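Side-chain contacts in beta-galactosidase/beta-glucuronidase (Faecalibacterium prausnitzii L2-6, PDB 6MVF), which binds flavin mononucleotide and, as a family 2 glycoside hydrolase, probably removes terminal beta-linked glucuronic acid from its substrates: residues Y513-A518 against V624-V629; E450-Y455 against G467-K472; L482-Y487 against Q519-R524; G457-K462 against A541-G546. All blocks are in the same frame, centred on the assembly; numbering follows the deposited sequence.

Overall arrangement
Contacts 2 and 3 are buried and lie close together, their centres about 8 Å apart. They pack helices 466-476 and 507-522 against the neighbouring strands 450-453 and 482-487 of the TIM barrel, and their chemistry is that of the core: ring against ring and ring against aliphatic chain. Contact 1 uses helix 507-522 as well, but an outward face of it, and meets the C-terminal domain at the surface through a carboxylate, an ammonium group and one valine. Contact 4, partly buried, joins a barrel loop to a short hairpin strand by a directed hydrogen bond from a guanidinium group. Aromatic packing thus fills the barrel wall, while charged groups serve the outer contact and the loop.

Contact 1. Residues Y513-A518 against V624-V629; sequences YHEYMA and VFKFDV
The apolar part of this contact is small: the CG methylene of E515 rests against the CG2 methyl of V624 at 4.1 Å, the two side chains crossing at about a right angle. E515 has CG anti to its carbonyl carbon (chi1 -78°) and runs on extended, which carries the carboxylate clear of helix 507-522 and leaves the aliphatic stem for the valine. A beta-branched valine suits the strand and offers a compact methyl surface; its other methyl, CG1, lies 4.1 Å from E515 OE1.

The ionic part belongs to the same glutamate. OE1 faces NZ of K626 at 3.9 Å, a long salt bridge from an exposed lysine, so it probably adds a diffuse attraction more than a fixed geometry. The firmer hold is on OE2, which is hydrogen-bonded to the hydroxyl of Y601 and forms a salt bridge with K599. With two lysines and a tyrosine around it, the carboxylate is likely to stay ionised.

V624 and K626 stand on the face of strand 624-629 that looks toward the helix, whereas F625 and F627 turn the other way and pack on V607 of strand 606-611. The contact is an interdomain one, in which an outer helix of a TIM barrel touches the edge strand of a sheet in the C-terminal beta domain.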
loop_
_atom_site.group_PDB
_atom_site.type_symbol
_atom_site.label_atom_id
_atom_site.label_comp_id
_atom_site.label_asym_id
_atom_site.label_seq_id
_atom_site.Cartn_x
_atom_site.Cartn_y
_atom_site.Cartn_z
ATOM N N TYR A 513 44.669 4.315 -1.560
ATOM C CA TYR A 513 44.780 2.912 -1.932
ATOM C C TYR A 513 43.811 2.567 -3.067
ATOM O O TYR A 513 44.200 1.943 -4.066
ATOM C CB TYR A 513 44.527 2.045 -0.690
ATOM C CG TYR A 513 44.444 0.568 -0.969
ATOM C CD1 TYR A 513 43.250 -0.008 -1.378
ATOM C CD2 TYR A 513 45.567 -0.254 -0.841
ATOM C CE1 TYR A 513 43.172 -1.357 -1.656
ATOM C CE2 TYR A 513 45.503 -1.609 -1.108
ATOM C CZ TYR A 513 44.298 -2.155 -1.515
ATOM O OH TYR A 513 44.199 -3.491 -1.776
ATOM N N HIS A 514 42.543 2.989 -2.939
ATOM C CA HIS A 514 41.541 2.633 -3.940
ATOM C C HIS A 514 41.602 3.517 -5.177
ATOM O O HIS A 514 41.204 3.074 -6.259
ATOM C CB HIS A 514 40.153 2.665 -3.322
ATOM C CG HIS A 514 39.872 1.495 -2.437
ATOM N ND1 HIS A 514 39.872 0.197 -2.902
ATOM C CD2 HIS A 514 39.601 1.422 -1.114
ATOM C CE1 HIS A 514 39.591 -0.625 -1.907
ATOM N NE2 HIS A 514 39.423 0.093 -0.809
ATOM N N GLU A 515 42.100 4.750 -5.056
ATOM C CA GLU A 515 42.435 5.523 -6.251
ATOM C C GLU A 515 43.363 4.730 -7.166
ATOM O O GLU A 515 43.142 4.652 -8.383
ATOM C CB GLU A 515 43.073 6.861 -5.865
ATOM C CG GLU A 515 42.065 7.915 -5.404
ATOM C CD GLU A 515 42.716 9.144 -4.757
ATOM O OE1 GLU A 515 43.907 9.443 -5.018
ATOM O OE2 GLU A 515 42.021 9.817 -3.973
ATOM N N TYR A 516 44.402 4.111 -6.592
ATOM C CA TYR A 516 45.338 3.344 -7.410
ATOM C C TYR A 516 44.675 2.090 -7.975
ATOM O O TYR A 516 44.822 1.788 -9.162
ATOM C CB TYR A 516 46.592 2.995 -6.598
ATOM C CG TYR A 516 47.600 2.110 -7.321
ATOM C CD1 TYR A 516 47.387 0.736 -7.443
ATOM C CD2 TYR A 516 48.771 2.642 -7.866
ATOM C CE1 TYR A 516 48.295 -0.086 -8.096
ATOM C CE2 TYR A 516 49.704 1.826 -8.510
ATOM C CZ TYR A 516 49.448 0.458 -8.626
ATOM O OH TYR A 516 50.332 -0.380 -9.266
ATOM N N MET A 517 43.941 1.346 -7.143
ATOM C CA MET A 517 43.403 0.058 -7.583
ATOM C C MET A 517 42.321 0.229 -8.641
ATOM O O MET A 517 42.249 -0.563 -9.589
ATOM C CB MET A 517 42.851 -0.721 -6.392
ATOM C CG MET A 517 43.895 -1.029 -5.344
ATOM S SD MET A 517 45.246 -2.043 -6.001
ATOM C CE MET A 517 44.448 -3.647 -6.127
ATOM N N ALA A 518 41.453 1.227 -8.478
ATOM C CA ALA A 518 40.432 1.500 -9.478
ATOM C C ALA A 518 41.057 1.657 -10.850
ATOM O O ALA A 518 40.571 1.096 -11.838
ATOM C CB ALA A 518 39.649 2.768 -9.107
ATOM N N VAL A 624 40.008 11.636 -10.902
ATOM C CA VAL A 624 40.569 12.235 -9.698
ATOM C C VAL A 624 41.115 13.617 -10.035
ATOM O O VAL A 624 41.870 13.776 -10.997
ATOM C CB VAL A 624 41.661 11.339 -9.095
ATOM C CG1 VAL A 624 42.235 11.960 -7.852
ATOM C CG2 VAL A 624 41.087 9.959 -8.792
ATOM N N PHE A 625 40.725 14.614 -9.241
ATOM C CA PHE A 625 41.123 16.009 -9.399
ATOM C C PHE A 625 41.677 16.500 -8.067
ATOM O O PHE A 625 41.041 16.309 -7.029
ATOM C CB PHE A 625 39.930 16.885 -9.801
ATOM C CG PHE A 625 39.194 16.403 -11.019
ATOM C CD1 PHE A 625 38.316 15.351 -10.938
ATOM C CD2 PHE A 625 39.363 17.036 -12.248
ATOM C CE1 PHE A 625 37.638 14.912 -12.068
ATOM C CE2 PHE A 625 38.691 16.605 -13.371
ATOM C CZ PHE A 625 37.830 15.545 -13.286
ATOM N N LYS A 626 42.849 17.133 -8.078
ATOM C CA LYS A 626 43.440 17.659 -6.852
ATOM C C LYS A 626 43.697 19.154 -7.008
ATOM O O LYS A 626 44.318 19.585 -7.981
ATOM C CB LYS A 626 44.730 16.908 -6.507
ATOM C CG LYS A 626 44.559 15.395 -6.504
ATOM C CD LYS A 626 45.890 14.645 -6.328
ATOM C CE LYS A 626 45.761 13.209 -6.852
ATOM N NZ LYS A 626 46.448 12.170 -6.016
ATOM N N PHE A 627 43.205 19.943 -6.061
ATOM C CA PHE A 627 43.378 21.393 -6.072
ATOM C C PHE A 627 44.124 21.822 -4.817
ATOM O O PHE A 627 43.881 21.292 -3.726
ATOM C CB PHE A 627 42.027 22.128 -6.127
ATOM C CG PHE A 627 41.184 21.789 -7.317
ATOM C CD1 PHE A 627 40.412 20.628 -7.330
ATOM C CD2 PHE A 627 41.144 22.637 -8.419
ATOM C CE1 PHE A 627 39.617 20.309 -8.417
ATOM C CE2 PHE A 627 40.349 22.330 -9.519
ATOM C CZ PHE A 627 39.577 21.164 -9.513
ATOM N N ASP A 628 45.037 22.772 -4.962
ATOM C CA ASP A 628 45.711 23.364 -3.814
ATOM C C ASP A 628 44.989 24.651 -3.475
ATOM O O ASP A 628 44.952 25.578 -4.292
ATOM C CB ASP A 628 47.186 23.634 -4.098
ATOM C CG ASP A 628 48.073 22.478 -3.686
ATOM O OD1 ASP A 628 48.095 22.166 -2.464
ATOM O OD2 ASP A 628 48.721 21.872 -4.583
ATOM N N VAL A 629 44.408 24.711 -2.284
ATOM C CA VAL A 629 43.502 25.797 -1.930
ATOM C C VAL A 629 44.063 26.552 -0.738
ATOM O O VAL A 629 44.381 25.949 0.292
ATOM C CB VAL A 629 42.085 25.273 -1.632
ATOM C CG1 VAL A 629 41.149 26.455 -1.321
ATOM C CG2 VAL A 629 41.562 24.385 -2.807
#

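Contact 2. Residues E450-Y455 against G467-K472; sequences ESYNHY and GPWLDK
W469 meets Y452 and H454 together, in an aromatic cluster that fills the space between strand and helix in a beta-alpha-beta unit of the TIM barrel: strand 450-453, helix 466-476 and strand 482-487. The three rings form two successive edge-to-face pairs. The indole presents its six-membered edge to the phenol, CH2 standing 3.6 Å above the centre of the Y452 ring, with the planes at 63°. On one of its own faces the same indole receives the edge of the imidazole, with H454 NE2 over the six-membered ring and displaced toward the rim; here the planes stand at 61°. Tryptophan suits the middle place because its long, wide indole reaches far enough from the helix for the six-membered ring to touch both partners at once.

Placement follows from the backbone. Y452 and H454 are two residues apart and both direct their side chains at the helix, while W469, its CG anti to the backbone N (chi1 -164°), reaches out from the helix to meet them.

Farther out, polar bonds hold the two strand rings and the helix in place. Y452 OH is hydrogen-bonded to the carbonyl of T437, and the helix is tied to helix 507-522 by a hydrogen bond between G467 N and Y516 OH. On the imidazole the polar partner is S435, whose OG is bonded to H454 ND1, the ring nitrogen other than the one that meets the indole.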
loop_
_atom_site.group_PDB
_atom_site.type_symbol
_atom_site.label_atom_id
_atom_site.label_comp_id
_atom_site.label_asym_id
_atom_site.label_seq_id
_atom_site.Cartn_x
_atom_site.Cartn_y
_atom_site.Cartn_z
ATOM N N GLU A 450 40.460 -18.308 -11.328
ATOM C CA GLU A 450 41.266 -18.249 -10.111
ATOM C C GLU A 450 41.431 -16.800 -9.687
ATOM O O GLU A 450 41.513 -15.899 -10.526
ATOM C CB GLU A 450 42.663 -18.872 -10.293
ATOM C CG GLU A 450 42.676 -20.370 -10.568
ATOM C CD GLU A 450 44.081 -20.979 -10.499
ATOM O OE1 GLU A 450 44.778 -20.791 -9.469
ATOM O OE2 GLU A 450 44.491 -21.648 -11.481
ATOM N N SER A 451 41.512 -16.586 -8.379
ATOM C CA SER A 451 41.715 -15.240 -7.874
ATOM C C SER A 451 42.621 -15.258 -6.648
ATOM O O SER A 451 42.704 -16.251 -5.917
ATOM C CB SER A 451 40.381 -14.554 -7.539
ATOM O OG SER A 451 39.693 -14.154 -8.716
ATOM N N TYR A 452 43.274 -14.128 -6.419
ATOM C CA TYR A 452 44.123 -13.934 -5.259
ATOM C C TYR A 452 43.557 -12.858 -4.338
ATOM O O TYR A 452 42.925 -11.893 -4.784
ATOM C CB TYR A 452 45.542 -13.550 -5.677
ATOM C CG TYR A 452 46.483 -14.708 -5.888
ATOM C CD1 TYR A 452 46.529 -15.374 -7.094
ATOM C CD2 TYR A 452 47.361 -15.110 -4.885
ATOM C CE1 TYR A 452 47.424 -16.419 -7.303
ATOM C CE2 TYR A 452 48.262 -16.151 -5.079
ATOM C CZ TYR A 452 48.289 -16.806 -6.297
ATOM O OH TYR A 452 49.170 -17.854 -6.516
ATOM N N ASN A 453 43.790 -13.052 -3.040
ATOM C CA ASN A 453 43.515 -12.047 -2.025
ATOM C C ASN A 453 44.824 -11.305 -1.718
ATOM O O ASN A 453 45.733 -11.866 -1.093
ATOM C CB ASN A 453 42.934 -12.707 -0.777
ATOM C CG ASN A 453 41.581 -13.360 -1.032
ATOM O OD1 ASN A 453 40.995 -13.212 -2.103
ATOM N ND2 ASN A 453 41.074 -14.071 -0.037
ATOM N N HIS A 454 44.926 -10.043 -2.145
ATOM C CA HIS A 454 46.144 -9.275 -1.943
ATOM C C HIS A 454 45.880 -7.993 -1.168
ATOM O O HIS A 454 44.862 -7.320 -1.373
ATOM C CB HIS A 454 46.799 -8.936 -3.269
ATOM C CG HIS A 454 47.572 -10.073 -3.849
ATOM N ND1 HIS A 454 48.522 -10.766 -3.127
ATOM C CD2 HIS A 454 47.522 -10.657 -5.069
ATOM C CE1 HIS A 454 49.023 -11.730 -3.880
ATOM N NE2 HIS A 454 48.436 -11.682 -5.064
ATOM N N TYR A 455 46.826 -7.646 -0.292
ATOM C CA TYR A 455 46.737 -6.418 0.486
ATOM C C TYR A 455 48.073 -5.684 0.482
ATOM O O TYR A 455 48.496 -5.113 1.493
ATOM C CB TYR A 455 46.270 -6.701 1.914
ATOM C CG TYR A 455 44.869 -7.280 2.038
ATOM C CD1 TYR A 455 43.758 -6.441 2.175
ATOM C CD2 TYR A 455 44.656 -8.659 2.046
ATOM C CE1 TYR A 455 42.473 -6.951 2.304
ATOM C CE2 TYR A 455 43.368 -9.182 2.172
ATOM C CZ TYR A 455 42.280 -8.315 2.298
ATOM O OH TYR A 455 41.009 -8.809 2.438
ATOM N N GLY A 467 50.108 -3.403 -9.239
ATOM C CA GLY A 467 50.162 -3.471 -10.675
ATOM C C GLY A 467 51.188 -4.458 -11.188
ATOM O O GLY A 467 50.857 -5.387 -11.928
ATOM N N PRO A 468 52.456 -4.279 -10.807
ATOM C CA PRO A 468 53.481 -5.223 -11.277
ATOM C C PRO A 468 53.229 -6.660 -10.853
ATOM O O PRO A 468 53.533 -7.571 -11.633
ATOM C CB PRO A 468 54.775 -4.662 -10.670
ATOM C CG PRO A 468 54.492 -3.221 -10.439
ATOM C CD PRO A 468 53.049 -3.166 -10.042
ATOM N N TRP A 469 52.688 -6.902 -9.651
ATOM C CA TRP A 469 52.345 -8.269 -9.262
ATOM C C TRP A 469 51.382 -8.895 -10.270
ATOM O O TRP A 469 51.600 -10.021 -10.748
ATOM C CB TRP A 469 51.730 -8.300 -7.863
ATOM C CG TRP A 469 51.710 -9.684 -7.256
ATOM C CD1 TRP A 469 52.565 -10.167 -6.307
ATOM C CD2 TRP A 469 50.818 -10.774 -7.577
ATOM N NE1 TRP A 469 52.266 -11.479 -6.011
ATOM C CE2 TRP A 469 51.203 -11.878 -6.778
ATOM C CE3 TRP A 469 49.732 -10.922 -8.453
ATOM C CZ2 TRP A 469 50.542 -13.102 -6.824
ATOM C CZ3 TRP A 469 49.074 -12.135 -8.491
ATOM C CH2 TRP A 469 49.481 -13.211 -7.678
ATOM N N LEU A 470 50.298 -8.183 -10.595
ATOM C CA LEU A 470 49.354 -8.696 -11.579
ATOM C C LEU A 470 50.050 -8.965 -12.910
ATOM O O LEU A 470 49.971 -10.075 -13.456
ATOM C CB LEU A 470 48.198 -7.710 -11.767
ATOM C CG LEU A 470 47.418 -7.232 -10.535
ATOM C CD1 LEU A 470 46.524 -6.072 -10.928
ATOM C CD2 LEU A 470 46.602 -8.361 -9.910
ATOM N N ASP A 471 50.747 -7.957 -13.443
ATOM C CA ASP A 471 51.423 -8.121 -14.724
ATOM C C ASP A 471 52.365 -9.327 -14.719
ATOM O O ASP A 471 52.445 -10.069 -15.704
ATOM C CB ASP A 471 52.195 -6.849 -15.074
ATOM C CG ASP A 471 51.288 -5.666 -15.363
ATOM O OD1 ASP A 471 50.107 -5.877 -15.715
ATOM O OD2 ASP A 471 51.767 -4.514 -15.244
ATOM N N LYS A 472 53.063 -9.557 -13.610
ATOM C CA LYS A 472 54.059 -10.626 -13.577
ATOM C C LYS A 472 53.397 -11.996 -13.589
ATOM O O LYS A 472 53.767 -12.869 -14.380
ATOM C CB LYS A 472 54.961 -10.465 -12.349
ATOM C CG LYS A 472 56.126 -11.443 -12.297
ATOM C CD LYS A 472 56.838 -11.374 -10.954
ATOM C CE LYS A 472 58.019 -12.309 -10.909
ATOM N NZ LYS A 472 59.104 -11.762 -11.763
#

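Contact 3. Residues L482-Y487 against Q519-R524; sequences LGISEY and QAFEDR
From the helix, F521 alone reaches the strand, where its ring meets Y487 and I484. The two aromatic rings are neither stacked nor edge-to-face: their planes are inclined at 50°, their centroids lie 5.0 Å apart, and F521 CE2 sits over one face of the phenol, displaced toward the rim. Y487 holds CG between its backbone N and carbonyl carbon (chi1 69°), which swings the ring to the helix side of the strand.

The aliphatic share comes from I484. Its CG1 approaches the edge of the phenylalanine ring, near the ring plane, 3.7 Å from F521 CE1. Phenylalanine suits this buried place, since it brings no polar atom to be satisfied and its flat ring fits against both the phenol and the isoleucine.

Polar bonds lie at the margins. Y487 OH is hydrogen-bonded to Y571 OH, and R524 NH1 donates to the A520 carbonyl O at 2.9 Å, in the guanidinium plane. Shortening Y487 to an alanine is likely to uncover F521 CE2 and leave the Y571 hydroxyl without this partner.

Around these residues, L470 of helix 466-476 touches both I484 and F521, while S530 of strand 529-532 touches Y487 and F521, so helix 507-522 is seated over the barrel strands beside its preceding helix.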
loop_
_atom_site.group_PDB
_atom_site.type_symbol
_atom_site.label_atom_id
_atom_site.label_comp_id
_atom_site.label_asym_id
_atom_site.label_seq_id
_atom_site.Cartn_x
_atom_site.Cartn_y
_atom_site.Cartn_z
ATOM N N LEU A 482 43.105 -14.752 -14.294
ATOM C CA LEU A 482 43.408 -14.141 -13.008
ATOM C C LEU A 482 42.356 -13.092 -12.655
ATOM O O LEU A 482 42.021 -12.227 -13.477
ATOM C CB LEU A 482 44.800 -13.506 -13.019
ATOM C CG LEU A 482 45.160 -12.799 -11.716
ATOM C CD1 LEU A 482 45.339 -13.832 -10.623
ATOM C CD2 LEU A 482 46.388 -11.890 -11.832
ATOM N N GLY A 483 41.823 -13.193 -11.434
ATOM C CA GLY A 483 41.070 -12.116 -10.837
ATOM C C GLY A 483 41.626 -11.808 -9.458
ATOM O O GLY A 483 42.509 -12.507 -8.958
ATOM N N ILE A 484 41.108 -10.741 -8.855
ATOM C CA ILE A 484 41.472 -10.369 -7.492
ATOM C C ILE A 484 40.209 -10.441 -6.642
ATOM O O ILE A 484 39.345 -9.552 -6.718
ATOM C CB ILE A 484 42.137 -8.983 -7.417
ATOM C CG1 ILE A 484 43.460 -8.998 -8.197
ATOM C CG2 ILE A 484 42.376 -8.560 -5.959
ATOM C CD1 ILE A 484 44.417 -10.165 -7.825
ATOM N N SER A 485 40.103 -11.501 -5.830
ATOM C CA SER A 485 38.893 -11.750 -5.052
ATOM C C SER A 485 38.814 -10.927 -3.774
ATOM O O SER A 485 37.722 -10.794 -3.218
ATOM C CB SER A 485 38.783 -13.238 -4.712
ATOM O OG SER A 485 40.038 -13.765 -4.305
ATOM N N GLU A 486 39.945 -10.434 -3.263
ATOM C CA GLU A 486 39.977 -9.468 -2.170
ATOM C C GLU A 486 41.166 -8.557 -2.374
ATOM O O GLU A 486 42.262 -9.015 -2.719
ATOM C CB GLU A 486 40.116 -10.073 -0.759
ATOM C CG GLU A 486 39.138 -11.143 -0.380
ATOM C CD GLU A 486 39.302 -11.596 1.064
ATOM O OE1 GLU A 486 40.104 -10.971 1.807
ATOM O OE2 GLU A 486 38.620 -12.579 1.455
ATOM N N TYR A 487 40.920 -7.272 -2.164
ATOM C CA TYR A 487 41.924 -6.245 -1.965
ATOM C C TYR A 487 41.226 -5.130 -1.202
ATOM O O TYR A 487 40.003 -4.990 -1.283
ATOM C CB TYR A 487 42.501 -5.741 -3.291
ATOM C CG TYR A 487 41.547 -4.932 -4.139
ATOM C CD1 TYR A 487 40.646 -5.554 -5.012
ATOM C CD2 TYR A 487 41.542 -3.546 -4.068
ATOM C CE1 TYR A 487 39.769 -4.797 -5.793
ATOM C CE2 TYR A 487 40.680 -2.787 -4.839
ATOM C CZ TYR A 487 39.801 -3.410 -5.700
ATOM O OH TYR A 487 38.970 -2.627 -6.468
ATOM N N GLN A 519 42.149 2.424 -10.921
ATOM C CA GLN A 519 42.839 2.650 -12.180
ATOM C C GLN A 519 43.639 1.417 -12.610
ATOM O O GLN A 519 43.731 1.130 -13.807
ATOM C CB GLN A 519 43.738 3.886 -12.044
ATOM C CG GLN A 519 44.437 4.271 -13.329
ATOM C CD GLN A 519 43.443 4.654 -14.390
ATOM O OE1 GLN A 519 42.542 5.459 -14.130
ATOM N NE2 GLN A 519 43.565 4.051 -15.585
ATOM N N ALA A 520 44.205 0.675 -11.654
ATOM C CA ALA A 520 44.925 -0.555 -11.982
ATOM C C ALA A 520 44.026 -1.561 -12.697
ATOM O O ALA A 520 44.442 -2.176 -13.687
ATOM C CB ALA A 520 45.517 -1.183 -10.715
ATOM N N PHE A 521 42.792 -1.747 -12.208
ATOM C CA PHE A 521 41.916 -2.731 -12.840
ATOM C C PHE A 521 41.293 -2.205 -14.119
ATOM O O PHE A 521 41.063 -2.980 -15.045
ATOM C CB PHE A 521 40.841 -3.202 -11.867
ATOM C CG PHE A 521 41.398 -3.994 -10.729
ATOM C CD1 PHE A 521 42.121 -5.153 -10.976
ATOM C CD2 PHE A 521 41.248 -3.565 -9.423
ATOM C CE1 PHE A 521 42.671 -5.885 -9.938
ATOM C CE2 PHE A 521 41.782 -4.295 -8.371
ATOM C CZ PHE A 521 42.501 -5.461 -8.624
ATOM N N GLU A 522 41.062 -0.905 -14.218
ATOM C CA GLU A 522 40.671 -0.349 -15.506
ATOM C C GLU A 522 41.785 -0.475 -16.546
ATOM O O GLU A 522 41.507 -0.557 -17.746
ATOM C CB GLU A 522 40.254 1.117 -15.345
ATOM C CG GLU A 522 39.835 1.746 -16.654
ATOM C CD GLU A 522 39.432 3.178 -16.493
ATOM O OE1 GLU A 522 40.314 4.052 -16.648
ATOM O OE2 GLU A 522 38.239 3.426 -16.199
ATOM N N ASP A 523 43.045 -0.485 -16.118
ATOM C CA ASP A 523 44.130 -0.653 -17.077
ATOM C C ASP A 523 44.254 -2.084 -17.578
ATOM O O ASP A 523 44.959 -2.306 -18.565
ATOM C CB ASP A 523 45.461 -0.232 -16.462
ATOM C CG ASP A 523 45.653 1.276 -16.424
ATOM O OD1 ASP A 523 45.017 1.997 -17.231
ATOM O OD2 ASP A 523 46.467 1.742 -15.588
ATOM N N ARG A 524 43.605 -3.053 -16.924
ATOM C CA ARG A 524 43.811 -4.477 -17.197
ATOM C C ARG A 524 42.481 -5.198 -17.373
ATOM O O ARG A 524 41.979 -5.841 -16.442
ATOM C CB ARG A 524 44.621 -5.122 -16.078
ATOM C CG ARG A 524 45.945 -4.450 -15.824
ATOM C CD ARG A 524 46.557 -4.912 -14.509
ATOM N NE ARG A 524 47.922 -4.435 -14.396
ATOM C CZ ARG A 524 48.248 -3.180 -14.116
ATOM N NH1 ARG A 524 47.299 -2.275 -13.908
ATOM N NH2 ARG A 524 49.524 -2.831 -14.054
#

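Contact 4. Residues G457-K462 against A541-G546; sequences GWYGGK and AARSEG
The guanidinium of R543 receives the hydroxyl of Y459 at its edge, near its plane, and the two side chains come from opposite directions with ring and guanidinium planes 36° apart. W458 CD1 lies 3.6 Å above one face of the Y459 ring, displaced toward the rim. At the edge of the indole lies the carboxylate of E545, its OE2 4.3 Å from W458 CZ2.

R543 NH2 donates a nearly straight hydrogen bond to Y459 OH, 3.0 Å long with an angle of 165° at the hydrogen. NH1 forms a salt bridge with E545 OE1 at 2.9 Å, met from above the carboxylate plane. Arginine suits the place because its nitrogens diverge: NH2 also pairs with D152, and the bend at chi2 (-87°) folds the group along the strand toward E545, two residues on. A leucine here would probably leave D152 and E545 without their positive mate and the phenol oxygen without one of its partners.

K554 is a second partner of Y459 OH, and Y505 OH is bonded to E545 OE2. The contact joins the loop after strand 450-453 to a small antiparallel hairpin, 543-545 with 548-549, on the side where TIM barrels generally carry their active sites, and through D152 it reaches the N-terminal sugar-binding domain characteristic of family 2 glycoside hydrolases.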
loop_
_atom_site.group_PDB
_atom_site.type_symbol
_atom_site.label_atom_id
_atom_site.label_comp_id
_atom_site.label_asym_id
_atom_site.label_seq_id
_atom_site.Cartn_x
_atom_site.Cartn_y
_atom_site.Cartn_z
ATOM N N GLY A 457 50.166 -2.773 0.409
ATOM C CA GLY A 457 49.817 -1.430 0.814
ATOM C C GLY A 457 49.022 -1.349 2.105
ATOM O O GLY A 457 48.746 -0.234 2.564
ATOM N N TRP A 458 48.626 -2.480 2.701
ATOM C CA TRP A 458 47.927 -2.438 3.983
ATOM C C TRP A 458 48.509 -3.441 4.986
ATOM O O TRP A 458 48.897 -3.034 6.083
ATOM C CB TRP A 458 46.406 -2.670 3.827
ATOM C CG TRP A 458 45.818 -2.728 5.182
ATOM C CD1 TRP A 458 45.383 -3.841 5.848
ATOM C CD2 TRP A 458 45.733 -1.642 6.115
ATOM N NE1 TRP A 458 44.992 -3.504 7.129
ATOM C CE2 TRP A 458 45.196 -2.160 7.314
ATOM C CE3 TRP A 458 46.037 -0.275 6.046
ATOM C CZ2 TRP A 458 44.972 -1.357 8.440
ATOM C CZ3 TRP A 458 45.791 0.516 7.150
ATOM C CH2 TRP A 458 45.268 -0.023 8.331
ATOM N N TYR A 459 48.565 -4.747 4.661
ATOM C CA TYR A 459 49.234 -5.701 5.551
ATOM C C TYR A 459 50.740 -5.778 5.327
ATOM O O TYR A 459 51.443 -6.384 6.141
ATOM C CB TYR A 459 48.658 -7.109 5.410
ATOM C CG TYR A 459 47.257 -7.279 5.963
ATOM C CD1 TYR A 459 46.912 -6.813 7.236
ATOM C CD2 TYR A 459 46.263 -7.901 5.201
ATOM C CE1 TYR A 459 45.609 -6.971 7.738
ATOM C CE2 TYR A 459 44.965 -8.061 5.685
ATOM C CZ TYR A 459 44.642 -7.595 6.953
ATOM O OH TYR A 459 43.350 -7.765 7.418
ATOM N N GLY A 460 51.249 -5.187 4.260
ATOM C CA GLY A 460 52.666 -5.210 3.980
ATOM C C GLY A 460 52.873 -4.616 2.612
ATOM O O GLY A 460 51.914 -4.481 1.849
ATOM N N GLY A 461 54.096 -4.240 2.293
ATOM C CA GLY A 461 54.363 -3.715 0.971
ATOM C C GLY A 461 53.814 -2.314 0.722
ATOM O O GLY A 461 53.236 -1.650 1.587
ATOM N N LYS A 462 54.023 -1.870 -0.510
ATOM C CA LYS A 462 53.547 -0.581 -0.976
ATOM C C LYS A 462 52.393 -0.771 -1.959
ATOM O O LYS A 462 52.304 -1.786 -2.670
ATOM C CB LYS A 462 54.686 0.219 -1.632
ATOM C CG LYS A 462 55.844 0.552 -0.691
ATOM C CD LYS A 462 57.023 1.317 -1.370
ATOM C CE LYS A 462 57.892 0.442 -2.305
ATOM N NZ LYS A 462 57.375 0.369 -3.717
ATOM N N ALA A 541 34.421 -10.278 16.083
ATOM C CA ALA A 541 34.619 -10.150 17.530
ATOM C C ALA A 541 36.090 -10.086 17.940
ATOM O O ALA A 541 36.425 -9.383 18.902
ATOM C CB ALA A 541 33.933 -11.309 18.254
ATOM N N ALA A 542 36.981 -10.773 17.205
ATOM C CA ALA A 542 38.403 -10.862 17.541
ATOM C C ALA A 542 39.218 -9.610 17.216
ATOM O O ALA A 542 40.341 -9.503 17.709
ATOM C CB ALA A 542 39.044 -12.057 16.826
ATOM N N ARG A 543 38.709 -8.670 16.418
ATOM C CA ARG A 543 39.521 -7.537 15.969
ATOM C C ARG A 543 39.693 -6.471 17.043
ATOM O O ARG A 543 38.748 -6.124 17.755
ATOM C CB ARG A 543 38.902 -6.866 14.744
ATOM C CG ARG A 543 39.063 -7.634 13.464
ATOM C CD ARG A 543 40.357 -7.288 12.799
ATOM N NE ARG A 543 40.469 -8.024 11.554
ATOM C CZ ARG A 543 41.230 -7.655 10.540
ATOM N NH1 ARG A 543 41.946 -6.536 10.620
ATOM N NH2 ARG A 543 41.252 -8.400 9.442
ATOM N N SER A 544 40.892 -5.896 17.102
ATOM C CA SER A 544 41.123 -4.695 17.903
ATOM C C SER A 544 42.294 -3.948 17.284
ATOM O O SER A 544 43.432 -4.414 17.367
ATOM C CB SER A 544 41.391 -5.046 19.370
ATOM O OG SER A 544 41.623 -3.877 20.146
ATOM N N GLU A 545 42.022 -2.801 16.670
ATOM C CA GLU A 545 43.044 -2.021 15.977
ATOM C C GLU A 545 42.422 -0.737 15.445
ATOM O O GLU A 545 41.213 -0.662 15.211
ATOM C CB GLU A 545 43.682 -2.804 14.825
ATOM C CG GLU A 545 42.755 -3.121 13.662
ATOM C CD GLU A 545 43.300 -4.248 12.769
ATOM O OE1 GLU A 545 43.061 -5.429 13.101
ATOM O OE2 GLU A 545 43.979 -3.958 11.752
ATOM N N GLY A 546 43.270 0.268 15.246
ATOM C CA GLY A 546 42.803 1.559 14.786
ATOM C C GLY A 546 41.900 2.288 15.761
ATOM O O GLY A 546 41.200 3.221 15.359
#